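Local coordinates for diffuse adherence adhesin (Escherichia coli, PDB 4MEE), which mediates bacterial attachment to human and other mammalian cells, self-aggregation and biofilm formation, this C-terminal part being the outer-membrane beta-barrel transport unit, at residues G266-Y272 against A283-Q288; G318-H324 against E335-H341; E399-N405 against R424-K430. One frame throughout, in Å; residues are numbered along the deposited sequence.

Contact 1. Residues G266-Y272 against A283-Q288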
loop_
_atom_site.group_PDB
_atom_site.type_symbol
_atom_site.label_atom_id
_atom_site.label_comp_id
_atom_site.label_asym_id
_atom_site.label_seq_id
_atom_site.Cartn_x
_atom_site.Cartn_y
_atom_site.Cartn_z
ATOM N N GLY A 266 3.855 -12.928 6.507
ATOM C CA GLY A 266 2.548 -13.465 6.226
ATOM C C GLY A 266 2.560 -14.382 5.044
ATOM O O GLY A 266 3.615 -14.746 4.555
ATOM N N VAL A 267 1.373 -14.750 4.594
ATOM C CA VAL A 267 1.206 -15.668 3.504
ATOM C C VAL A 267 0.205 -15.102 2.537
ATOM O O VAL A 267 -0.698 -14.381 2.938
ATOM C CB VAL A 267 0.597 -16.947 4.028
ATOM C CG1 VAL A 267 1.480 -17.492 5.117
ATOM C CG2 VAL A 267 -0.777 -16.646 4.584
ATOM N N TYR A 268 0.351 -15.439 1.261
ATOM C CA TYR A 268 -0.568 -14.967 0.235
ATOM C C TYR A 268 -1.085 -16.085 -0.645
ATOM O O TYR A 268 -0.541 -17.170 -0.642
ATOM C CB TYR A 268 0.100 -13.912 -0.621
ATOM C CG TYR A 268 1.308 -14.374 -1.341
ATOM C CD1 TYR A 268 1.203 -15.172 -2.458
ATOM C CD2 TYR A 268 2.556 -13.990 -0.922
ATOM C CE1 TYR A 268 2.319 -15.587 -3.136
ATOM C CE2 TYR A 268 3.672 -14.394 -1.592
ATOM C CZ TYR A 268 3.551 -15.194 -2.694
ATOM O OH TYR A 268 4.675 -15.591 -3.353
ATOM N N GLY A 269 -2.140 -15.806 -1.402
ATOM C CA GLY A 269 -2.754 -16.807 -2.261
ATOM C C GLY A 269 -3.145 -16.238 -3.609
ATOM O O GLY A 269 -3.445 -15.060 -3.720
ATOM N N THR A 270 -3.142 -17.077 -4.635
ATOM C CA THR A 270 -3.472 -16.650 -5.969
ATOM C C THR A 270 -4.325 -17.671 -6.688
ATOM O O THR A 270 -4.141 -18.850 -6.486
ATOM C CB THR A 270 -2.201 -16.574 -6.773
ATOM O OG1 THR A 270 -1.760 -15.218 -6.808
ATOM C CG2 THR A 270 -2.480 -17.043 -8.141
ATOM N N TRP A 271 -5.244 -17.234 -7.544
ATOM C CA TRP A 271 -6.064 -18.179 -8.297
ATOM C C TRP A 271 -6.359 -17.689 -9.684
ATOM O O TRP A 271 -6.732 -16.554 -9.827
ATOM C CB TRP A 271 -7.411 -18.318 -7.631
ATOM C CG TRP A 271 -8.334 -19.173 -8.373
ATOM C CD1 TRP A 271 -8.247 -20.511 -8.505
ATOM C CD2 TRP A 271 -9.517 -18.779 -9.059
ATOM N NE1 TRP A 271 -9.291 -20.985 -9.233
ATOM C CE2 TRP A 271 -10.089 -19.939 -9.587
ATOM C CE3 TRP A 271 -10.148 -17.564 -9.277
ATOM C CZ2 TRP A 271 -11.248 -19.922 -10.317
ATOM C CZ3 TRP A 271 -11.297 -17.547 -10.006
ATOM C CH2 TRP A 271 -11.840 -18.720 -10.518
ATOM N N TYR A 272 -6.225 -18.540 -10.693
ATOM C CA TYR A 272 -6.646 -18.213 -12.050
ATOM C C TYR A 272 -7.473 -19.347 -12.584
ATOM O O TYR A 272 -7.054 -20.479 -12.501
ATOM C CB TYR A 272 -5.435 -18.052 -12.935
ATOM C CG TYR A 272 -4.689 -16.823 -12.640
ATOM C CD1 TYR A 272 -3.900 -16.740 -11.532
ATOM C CD2 TYR A 272 -4.780 -15.739 -13.463
ATOM C CE1 TYR A 272 -3.218 -15.607 -11.244
ATOM C CE2 TYR A 272 -4.094 -14.597 -13.192
ATOM C CZ TYR A 272 -3.316 -14.544 -12.077
ATOM O OH TYR A 272 -2.628 -13.413 -11.791
ATOM N N ALA A 283 -8.324 -14.203 -8.729
ATOM C CA ALA A 283 -8.493 -13.751 -7.361
ATOM C C ALA A 283 -7.165 -13.813 -6.675
ATOM O O ALA A 283 -6.343 -14.620 -7.020
ATOM C CB ALA A 283 -9.462 -14.639 -6.637
ATOM N N GLU A 284 -6.957 -12.949 -5.701
ATOM C CA GLU A 284 -5.714 -12.942 -4.963
ATOM C C GLU A 284 -6.080 -12.726 -3.520
ATOM O O GLU A 284 -7.117 -12.161 -3.249
ATOM C CB GLU A 284 -4.832 -11.806 -5.439
ATOM C CG GLU A 284 -4.228 -12.033 -6.805
ATOM C CD GLU A 284 -3.084 -11.092 -7.100
ATOM O OE1 GLU A 284 -2.602 -10.410 -6.169
ATOM O OE2 GLU A 284 -2.663 -11.036 -8.271
ATOM N N THR A 285 -5.255 -13.176 -2.581
ATOM C CA THR A 285 -5.532 -12.923 -1.176
ATOM C C THR A 285 -4.310 -12.950 -0.318
ATOM O O THR A 285 -3.343 -13.587 -0.658
ATOM C CB THR A 285 -6.423 -14.010 -0.634
ATOM O OG1 THR A 285 -7.504 -14.182 -1.546
ATOM C CG2 THR A 285 -6.934 -13.596 0.687
ATOM N N TRP A 286 -4.331 -12.261 0.808
ATOM C CA TRP A 286 -3.199 -12.384 1.688
ATOM C C TRP A 286 -3.474 -11.929 3.071
ATOM O O TRP A 286 -4.427 -11.244 3.318
ATOM C CB TRP A 286 -2.018 -11.617 1.150
ATOM C CG TRP A 286 -2.272 -10.242 0.867
ATOM C CD1 TRP A 286 -2.560 -9.728 -0.332
ATOM C CD2 TRP A 286 -2.229 -9.159 1.776
ATOM N NE1 TRP A 286 -2.702 -8.382 -0.244
ATOM C CE2 TRP A 286 -2.508 -8.008 1.049
ATOM C CE3 TRP A 286 -1.984 -9.049 3.129
ATOM C CZ2 TRP A 286 -2.557 -6.775 1.620
ATOM C CZ3 TRP A 286 -2.036 -7.837 3.689
ATOM C CH2 TRP A 286 -2.315 -6.704 2.940
ATOM N N MET A 287 -2.615 -12.298 3.993
ATOM C CA MET A 287 -2.800 -11.838 5.330
ATOM C C MET A 287 -1.440 -11.734 5.974
ATOM O O MET A 287 -0.548 -12.466 5.617
ATOM C CB MET A 287 -3.712 -12.804 6.034
ATOM C CG MET A 287 -3.121 -13.413 7.263
ATOM S SD MET A 287 -4.497 -13.638 8.373
ATOM C CE MET A 287 -3.843 -12.750 9.771
ATOM N N GLN A 288 -1.249 -10.801 6.892
ATOM C CA GLN A 288 0.075 -10.672 7.475
ATOM C C GLN A 288 0.049 -10.021 8.838
ATOM O O GLN A 288 -0.966 -9.501 9.236
ATOM C CB GLN A 288 1.030 -9.961 6.522
ATOM C CG GLN A 288 0.599 -8.613 6.006
ATOM C CD GLN A 288 1.476 -8.186 4.860
ATOM O OE1 GLN A 288 1.331 -7.095 4.335
ATOM N NE2 GLN A 288 2.388 -9.060 4.457
#
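Y268 and W286 touch through their CB atoms, with Y268 CB 3.6 Å from W286 CB. They form a non-hydrogen-bonded pair of an antiparallel hairpin. With CG between the backbone N and the carbonyl carbon in both (chi1 61° and 54°), the two rings leave the shared CB contact in different directions. On the same face T270 and E284 lie side by side, and T270 OG1 is 4.0 Å from E284 CG. Q288 packs its CB against the backbone of G266, 3.8 Å from G266 CA. This is the close-packed, mostly buried face. The other face is looser and lies on the surface, where it probably meets lipid. There V267 and M287 send their side chains outward, and T285 stands across from G269, which has no side chain. The main contact on this face is W271 CE3 against A283 CB, at 4.0 Å. Six backbone hydrogen bonds join the strands, among them M287 N to V267 O (3.0 Å) and W271 N to A283 O (2.9 Å). Strand 230-249 flanks strand 255-272, and strand 303-327 flanks strand 280-298. From the buried face, Y268 OH bonds W189 NE1, and E284 OE2 accepts from N169 N.

Contact 2. Residues G318-H324 against E335-H341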
loop_
_atom_site.group_PDB
_atom_site.type_symbol
_atom_site.label_atom_id
_atom_site.label_comp_id
_atom_site.label_asym_id
_atom_site.label_seq_id
_atom_site.Cartn_x
_atom_site.Cartn_y
_atom_site.Cartn_z
ATOM N N GLY A 318 -10.956 -10.038 -10.146
ATOM C CA GLY A 318 -11.117 -9.266 -11.353
ATOM C C GLY A 318 -11.419 -10.138 -12.539
ATOM O O GLY A 318 -11.774 -11.299 -12.386
ATOM N N TYR A 319 -11.301 -9.573 -13.733
ATOM C CA TYR A 319 -11.465 -10.349 -14.953
ATOM C C TYR A 319 -10.437 -9.948 -16.003
ATOM O O TYR A 319 -10.379 -8.791 -16.423
ATOM C CB TYR A 319 -12.886 -10.188 -15.501
ATOM C CG TYR A 319 -13.183 -10.994 -16.748
ATOM C CD1 TYR A 319 -13.511 -12.348 -16.664
ATOM C CD2 TYR A 319 -13.152 -10.401 -18.009
ATOM C CE1 TYR A 319 -13.794 -13.088 -17.801
ATOM C CE2 TYR A 319 -13.433 -11.133 -19.152
ATOM C CZ TYR A 319 -13.756 -12.474 -19.041
ATOM O OH TYR A 319 -14.040 -13.207 -20.170
ATOM N N ASN A 320 -9.624 -10.915 -16.420
ATOM C CA ASN A 320 -8.664 -10.702 -17.496
ATOM C C ASN A 320 -9.311 -10.942 -18.857
ATOM O O ASN A 320 -9.980 -11.956 -19.067
ATOM C CB ASN A 320 -7.431 -11.592 -17.311
ATOM C CG ASN A 320 -6.541 -11.134 -16.168
ATOM O OD1 ASN A 320 -6.435 -9.941 -15.886
ATOM N ND2 ASN A 320 -5.888 -12.084 -15.512
ATOM N N LEU A 321 -9.112 -9.994 -19.769
ATOM C CA LEU A 321 -9.737 -10.040 -21.086
ATOM C C LEU A 321 -8.747 -9.641 -22.176
ATOM O O LEU A 321 -8.205 -8.534 -22.156
ATOM C CB LEU A 321 -10.968 -9.121 -21.121
ATOM C CG LEU A 321 -11.779 -8.995 -22.417
ATOM C CD1 LEU A 321 -12.664 -10.213 -22.644
ATOM C CD2 LEU A 321 -12.620 -7.727 -22.398
ATOM N N ASN A 322 -8.512 -10.558 -23.114
ATOM C CA ASN A 322 -7.694 -10.278 -24.291
ATOM C C ASN A 322 -8.548 -9.623 -25.372
ATOM O O ASN A 322 -9.374 -10.276 -26.015
ATOM C CB ASN A 322 -7.029 -11.560 -24.814
ATOM C CG ASN A 322 -6.133 -11.315 -26.019
ATOM O OD1 ASN A 322 -5.527 -10.251 -26.160
ATOM N ND2 ASN A 322 -6.040 -12.311 -26.893
ATOM N N VAL A 323 -8.343 -8.323 -25.556
ATOM C CA VAL A 323 -9.160 -7.523 -26.462
ATOM C C VAL A 323 -8.753 -7.752 -27.917
ATOM O O VAL A 323 -9.566 -8.200 -28.731
ATOM C CB VAL A 323 -9.099 -6.020 -26.090
ATOM C CG1 VAL A 323 -9.793 -5.155 -27.133
ATOM C CG2 VAL A 323 -9.716 -5.788 -24.719
ATOM N N HIS A 324 -7.489 -7.467 -28.224
ATOM C CA HIS A 324 -6.980 -7.514 -29.591
ATOM C C HIS A 324 -5.573 -8.095 -29.645
ATOM O O HIS A 324 -4.810 -7.990 -28.692
ATOM C CB HIS A 324 -6.974 -6.104 -30.182
ATOM C CG HIS A 324 -6.999 -6.076 -31.677
ATOM N ND1 HIS A 324 -6.214 -5.222 -32.420
ATOM C CD2 HIS A 324 -7.719 -6.798 -32.568
ATOM C CE1 HIS A 324 -6.448 -5.417 -33.706
ATOM N NE2 HIS A 324 -7.359 -6.368 -33.823
ATOM N N GLU A 335 -0.267 -7.576 -27.886
ATOM C CA GLU A 335 -1.463 -8.058 -27.243
ATOM C C GLU A 335 -2.032 -6.857 -26.529
ATOM O O GLU A 335 -1.289 -5.983 -26.105
ATOM C CB GLU A 335 -1.115 -9.154 -26.253
ATOM C CG GLU A 335 -2.046 -10.344 -26.326
ATOM C CD GLU A 335 -1.328 -11.647 -26.044
ATOM O OE1 GLU A 335 -0.372 -11.647 -25.236
ATOM O OE2 GLU A 335 -1.720 -12.675 -26.633
ATOM N N PHE A 336 -3.347 -6.781 -26.420
ATOM C CA PHE A 336 -3.933 -5.702 -25.655
ATOM C C PHE A 336 -4.998 -6.248 -24.735
ATOM O O PHE A 336 -5.891 -6.968 -25.169
ATOM C CB PHE A 336 -4.495 -4.617 -26.563
ATOM C CG PHE A 336 -5.329 -3.610 -25.841
ATOM C CD1 PHE A 336 -4.735 -2.578 -25.123
ATOM C CD2 PHE A 336 -6.711 -3.697 -25.869
ATOM C CE1 PHE A 336 -5.511 -1.645 -24.454
ATOM C CE2 PHE A 336 -7.494 -2.769 -25.206
ATOM C CZ PHE A 336 -6.893 -1.742 -24.494
ATOM N N TRP A 337 -4.897 -5.882 -23.463
ATOM C CA TRP A 337 -5.689 -6.501 -22.408
ATOM C C TRP A 337 -6.450 -5.477 -21.579
ATOM O O TRP A 337 -5.935 -4.395 -21.292
ATOM C CB TRP A 337 -4.785 -7.320 -21.484
ATOM C CG TRP A 337 -4.214 -8.561 -22.106
ATOM C CD1 TRP A 337 -3.200 -8.635 -23.023
ATOM C CD2 TRP A 337 -4.613 -9.913 -21.840
ATOM N NE1 TRP A 337 -2.951 -9.945 -23.346
ATOM C CE2 TRP A 337 -3.802 -10.750 -22.637
ATOM C CE3 TRP A 337 -5.580 -10.497 -21.009
ATOM C CZ2 TRP A 337 -3.929 -12.144 -22.631
ATOM C CZ3 TRP A 337 -5.704 -11.883 -21.002
ATOM C CH2 TRP A 337 -4.882 -12.689 -21.808
ATOM N N LEU A 338 -7.675 -5.834 -21.199
ATOM C CA LEU A 338 -8.475 -5.035 -20.269
ATOM C C LEU A 338 -8.814 -5.831 -19.014
ATOM O O LEU A 338 -9.142 -7.020 -19.088
ATOM C CB LEU A 338 -9.758 -4.522 -20.929
ATOM C CG LEU A 338 -9.699 -3.215 -21.728
ATOM C CD1 LEU A 338 -11.000 -3.004 -22.490
ATOM C CD2 LEU A 338 -9.404 -2.015 -20.838
ATOM N N GLN A 339 -8.738 -5.162 -17.867
ATOM C CA GLN A 339 -8.951 -5.811 -16.580
ATOM C C GLN A 339 -9.737 -4.948 -15.588
ATOM O O GLN A 339 -9.150 -4.124 -14.884
ATOM C CB GLN A 339 -7.611 -6.230 -15.969
ATOM C CG GLN A 339 -7.745 -7.098 -14.730
ATOM C CD GLN A 339 -6.485 -7.122 -13.889
ATOM O OE1 GLN A 339 -5.885 -8.176 -13.684
ATOM N NE2 GLN A 339 -6.077 -5.960 -13.395
ATOM N N PRO A 340 -11.070 -5.132 -15.536
ATOM C CA PRO A 340 -11.841 -4.559 -14.435
ATOM C C PRO A 340 -11.626 -5.394 -13.175
ATOM O O PRO A 340 -11.648 -6.623 -13.245
ATOM C CB PRO A 340 -13.288 -4.671 -14.922
ATOM C CG PRO A 340 -13.281 -5.807 -15.885
ATOM C CD PRO A 340 -11.930 -5.787 -16.539
ATOM N N HIS A 341 -11.404 -4.734 -12.040
ATOM C CA HIS A 341 -11.080 -5.433 -10.794
ATOM C C HIS A 341 -11.600 -4.734 -9.536
ATOM O O HIS A 341 -11.883 -3.535 -9.548
ATOM C CB HIS A 341 -9.568 -5.667 -10.685
ATOM C CG HIS A 341 -8.757 -4.410 -10.732
ATOM N ND1 HIS A 341 -8.054 -4.019 -11.852
ATOM C CD2 HIS A 341 -8.544 -3.450 -9.801
ATOM C CE1 HIS A 341 -7.441 -2.876 -11.607
ATOM N NE2 HIS A 341 -7.725 -2.507 -10.371
#
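A classic beta bulge marks this hairpin of the autotransporter barrel: V323 and H324 both face F336. F336 O accepts from V323 N at 2.8 Å and, weakly, from H324 N. F336 N bonds back to H324 O at 3.0 Å. The bulge turns V323 toward the partner strand. Its side chain lies alongside F336, with V323 CG1 in the ring plane at the ring edge, 3.6 Å from F336 CD2. Its other branch reaches further along the strand, and V323 CG2 is 3.8 Å from L338 CD1. F336 and L338 share a face, partly on the surface, and V323 packs against both; this is consistent with a lipid-facing wall. On the other face N322 lies over W337. N322 CB sits 3.8 Å from the centroid of the six-membered ring of W337, only 9° off the ring normal, in a CH-pi contact. With CG anti to the backbone N (chi1 -178°), the N322 side chain is carried across the W337 ring; its amide plane lies 24° from the ring plane. L338 N bonds L321 O at 2.9 Å, and Y319 N bonds P340 O at 3.0 Å. P340 has no N-H to return; Q339 CA makes a CA-H...O contact with Y319 O at 3.3 Å. Strand 280-298 borders strand 303-327 on its far side. Strand 370-383 borders strand 333-355, where W337 touches K381 and L338 touches I376.

Contact 3. Residues E399-N405 against R424-K430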
loop_
_atom_site.group_PDB
_atom_site.type_symbol
_atom_site.label_atom_id
_atom_site.label_comp_id
_atom_site.label_asym_id
_atom_site.label_seq_id
_atom_site.Cartn_x
_atom_site.Cartn_y
_atom_site.Cartn_z
ATOM N N GLU A 399 -3.304 2.096 -15.230
ATOM C CA GLU A 399 -4.373 1.693 -14.324
ATOM C C GLU A 399 -5.005 2.879 -13.603
ATOM O O GLU A 399 -4.314 3.815 -13.200
ATOM C CB GLU A 399 -3.855 0.668 -13.313
ATOM C CG GLU A 399 -4.951 -0.088 -12.574
ATOM C CD GLU A 399 -4.417 -1.034 -11.515
ATOM O OE1 GLU A 399 -3.356 -1.660 -11.733
ATOM O OE2 GLU A 399 -5.068 -1.158 -10.457
ATOM N N ALA A 400 -6.326 2.822 -13.448
ATOM C CA ALA A 400 -7.080 3.839 -12.720
ATOM C C ALA A 400 -7.994 3.187 -11.686
ATOM O O ALA A 400 -8.713 2.234 -11.995
ATOM C CB ALA A 400 -7.886 4.697 -13.684
ATOM N N ASN A 401 -7.954 3.702 -10.459
ATOM C CA ASN A 401 -8.718 3.137 -9.347
ATOM C C ASN A 401 -9.474 4.171 -8.519
ATOM O O ASN A 401 -9.084 5.340 -8.445
ATOM C CB ASN A 401 -7.801 2.334 -8.416
ATOM C CG ASN A 401 -7.357 1.013 -9.015
ATOM O OD1 ASN A 401 -8.162 0.256 -9.556
ATOM N ND2 ASN A 401 -6.069 0.719 -8.896
ATOM N N TRP A 402 -10.560 3.720 -7.900
ATOM C CA TRP A 402 -11.287 4.512 -6.919
ATOM C C TRP A 402 -11.080 3.914 -5.528
ATOM O O TRP A 402 -11.415 2.757 -5.273
ATOM C CB TRP A 402 -12.774 4.605 -7.285
ATOM C CG TRP A 402 -13.663 5.138 -6.192
ATOM C CD1 TRP A 402 -13.442 6.238 -5.409
ATOM C CD2 TRP A 402 -14.929 4.603 -5.779
ATOM N NE1 TRP A 402 -14.480 6.410 -4.528
ATOM C CE2 TRP A 402 -15.409 5.424 -4.734
ATOM C CE3 TRP A 402 -15.700 3.506 -6.188
ATOM C CZ2 TRP A 402 -16.627 5.183 -4.090
ATOM C CZ3 TRP A 402 -16.913 3.267 -5.547
ATOM C CH2 TRP A 402 -17.364 4.103 -4.510
ATOM N N ILE A 403 -10.507 4.711 -4.637
ATOM C CA ILE A 403 -10.246 4.264 -3.281
ATOM C C ILE A 403 -11.306 4.821 -2.355
ATOM O O ILE A 403 -11.567 6.022 -2.346
ATOM C CB ILE A 403 -8.863 4.717 -2.792
ATOM C CG1 ILE A 403 -7.766 4.098 -3.659
ATOM C CG2 ILE A 403 -8.664 4.343 -1.330
ATOM C CD1 ILE A 403 -6.474 4.879 -3.645
ATOM N N HIS A 404 -11.918 3.932 -1.586
ATOM C CA HIS A 404 -12.893 4.313 -0.588
ATOM C C HIS A 404 -12.397 3.790 0.741
ATOM O O HIS A 404 -11.887 2.682 0.806
ATOM C CB HIS A 404 -14.242 3.687 -0.920
ATOM C CG HIS A 404 -15.301 3.954 0.103
ATOM N ND1 HIS A 404 -15.841 5.205 0.302
ATOM C CD2 HIS A 404 -15.924 3.131 0.979
ATOM C CE1 HIS A 404 -16.752 5.142 1.257
ATOM N NE2 HIS A 404 -16.820 3.895 1.685
ATOM N N ASN A 405 -12.532 4.583 1.795
ATOM C CA ASN A 405 -12.207 4.115 3.135
ATOM C C ASN A 405 -13.407 4.188 4.049
ATOM O O ASN A 405 -14.120 5.193 4.064
ATOM C CB ASN A 405 -11.070 4.932 3.724
ATOM C CG ASN A 405 -9.758 4.670 3.031
ATOM O OD1 ASN A 405 -9.161 3.609 3.191
ATOM N ND2 ASN A 405 -9.300 5.639 2.252
ATOM N N ARG A 424 -11.498 9.837 2.744
ATOM C CA ARG A 424 -12.514 8.808 2.672
ATOM C C ARG A 424 -12.597 8.323 1.238
ATOM O O ARG A 424 -12.771 7.139 0.985
ATOM C CB ARG A 424 -13.870 9.350 3.118
ATOM C CG ARG A 424 -13.885 9.937 4.521
ATOM C CD ARG A 424 -15.299 10.044 5.080
ATOM N NE ARG A 424 -15.703 8.841 5.810
ATOM C CZ ARG A 424 -15.435 8.619 7.092
ATOM N NH1 ARG A 424 -14.763 9.512 7.798
ATOM N NH2 ARG A 424 -15.837 7.502 7.668
ATOM N N ASN A 425 -12.450 9.251 0.304
ATOM C CA ASN A 425 -12.497 8.924 -1.101
ATOM C C ASN A 425 -11.282 9.491 -1.784
ATOM O O ASN A 425 -10.942 10.651 -1.578
ATOM C CB ASN A 425 -13.758 9.494 -1.727
ATOM C CG ASN A 425 -15.002 8.774 -1.267
ATOM O OD1 ASN A 425 -15.340 7.711 -1.781
ATOM N ND2 ASN A 425 -15.692 9.350 -0.291
ATOM N N GLN A 426 -10.624 8.669 -2.592
ATOM C CA GLN A 426 -9.424 9.087 -3.296
ATOM C C GLN A 426 -9.423 8.552 -4.710
ATOM O O GLN A 426 -10.068 7.547 -4.992
ATOM C CB GLN A 426 -8.182 8.574 -2.579
ATOM C CG GLN A 426 -7.808 9.364 -1.344
ATOM C CD GLN A 426 -6.582 8.801 -0.662
ATOM O OE1 GLN A 426 -6.531 7.617 -0.322
ATOM N NE2 GLN A 426 -5.583 9.650 -0.454
ATOM N N GLY A 427 -8.690 9.224 -5.593
ATOM C CA GLY A 427 -8.477 8.741 -6.957
ATOM C C GLY A 427 -7.049 8.264 -7.151
ATOM O O GLY A 427 -6.101 8.926 -6.733
ATOM N N GLU A 428 -6.875 7.115 -7.786
ATOM C CA GLU A 428 -5.536 6.577 -7.935
ATOM C C GLU A 428 -5.206 6.314 -9.389
ATOM O O GLU A 428 -6.035 5.805 -10.136
ATOM C CB GLU A 428 -5.398 5.310 -7.109
ATOM C CG GLU A 428 -4.040 4.638 -7.184
ATOM C CD GLU A 428 -4.097 3.212 -6.684
ATOM O OE1 GLU A 428 -5.145 2.567 -6.874
ATOM O OE2 GLU A 428 -3.103 2.733 -6.102
ATOM N N ILE A 429 -3.992 6.665 -9.786
ATOM C CA ILE A 429 -3.535 6.401 -11.136
ATOM C C ILE A 429 -2.165 5.752 -11.104
ATOM O O ILE A 429 -1.217 6.310 -10.559
ATOM C CB ILE A 429 -3.450 7.684 -11.972
ATOM C CG1 ILE A 429 -2.944 7.368 -13.378
ATOM C CG2 ILE A 429 -2.521 8.686 -11.312
ATOM C CD1 ILE A 429 -4.045 7.111 -14.382
ATOM N N LYS A 430 -2.074 4.576 -11.706
ATOM C CA LYS A 430 -0.832 3.828 -11.752
ATOM C C LYS A 430 -0.362 3.704 -13.183
ATOM O O LYS A 430 -1.164 3.787 -14.113
ATOM C CB LYS A 430 -1.036 2.434 -11.172
ATOM C CG LYS A 430 -1.501 2.438 -9.728
ATOM C CD LYS A 430 -1.051 1.185 -8.997
ATOM C CE LYS A 430 -2.175 0.170 -8.865
ATOM N NZ LYS A 430 -1.652 -1.219 -8.956
#
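E399 and K430 form a salt bridge, with E399 OE1 3.3 Å from K430 NZ; as a hydrogen bond it is weak. The two side chains run alongside each other. The amide of N401 lies between two acids. CG is anti to the carbonyl carbon (chi1 -73°), which sets the N401 side chain alongside that of E428. Its ND2 gives one hydrogen bond to E428 OE1 (2.9 Å) across the strands and one to E399 OE2 within its own strand. Both oxygens are met from above their carboxylate planes. The two bonds fix the rotation of the amide. Salt bridges from R377 to E399 and from K373 to E428 probably offset the nearby negative charges. These polar groups are largely buried and line the inner face of the barrel wall, formed here by antiparallel strands 397-405 and 425-436. I403 adds carbon contacts there: its CD1 touches E428 CB at 3.7 Å, and its CB is 3.9 Å from Q426 CB. On the outer face N425 OD1 accepts two bonds. W402 NE1 reaches a lone pair of N425 OD1 at 3.2 Å, and ring and amide are nearly coplanar, 6° apart. H404 ND1 reaches the same N425 OD1 at 3.3 Å, from above the carbonyl plane. Backbone bonds run in pairs at E399-K430, N401-E428 and I403-Q426. At the strand end N405 N bonds R424 O at 2.7 Å.

All three contacts join antiparallel neighbours in the same barrel wall. Each has buried and surface residues, so none is purely core or surface. The centre of contact 3 lies nearest the centre of the chain, about 12 Å from it, and that of contact 2 farthest, about 23 Å. The inner face of contact 3 is charged and amide-rich, whereas contact 1 buries aromatic groups beside an acid. Contact 2 alone has a bulge. Strands 280-298 and 303-327 are neighbours, and Y272 of contact 1 packs on N320 of contact 2. Contacts 2 and 3 meet through a probable hydrogen bond from H341 NE2 to N401 OD1. Contacts 1 and 3 do not touch; their nearest atoms are about 10 Å apart.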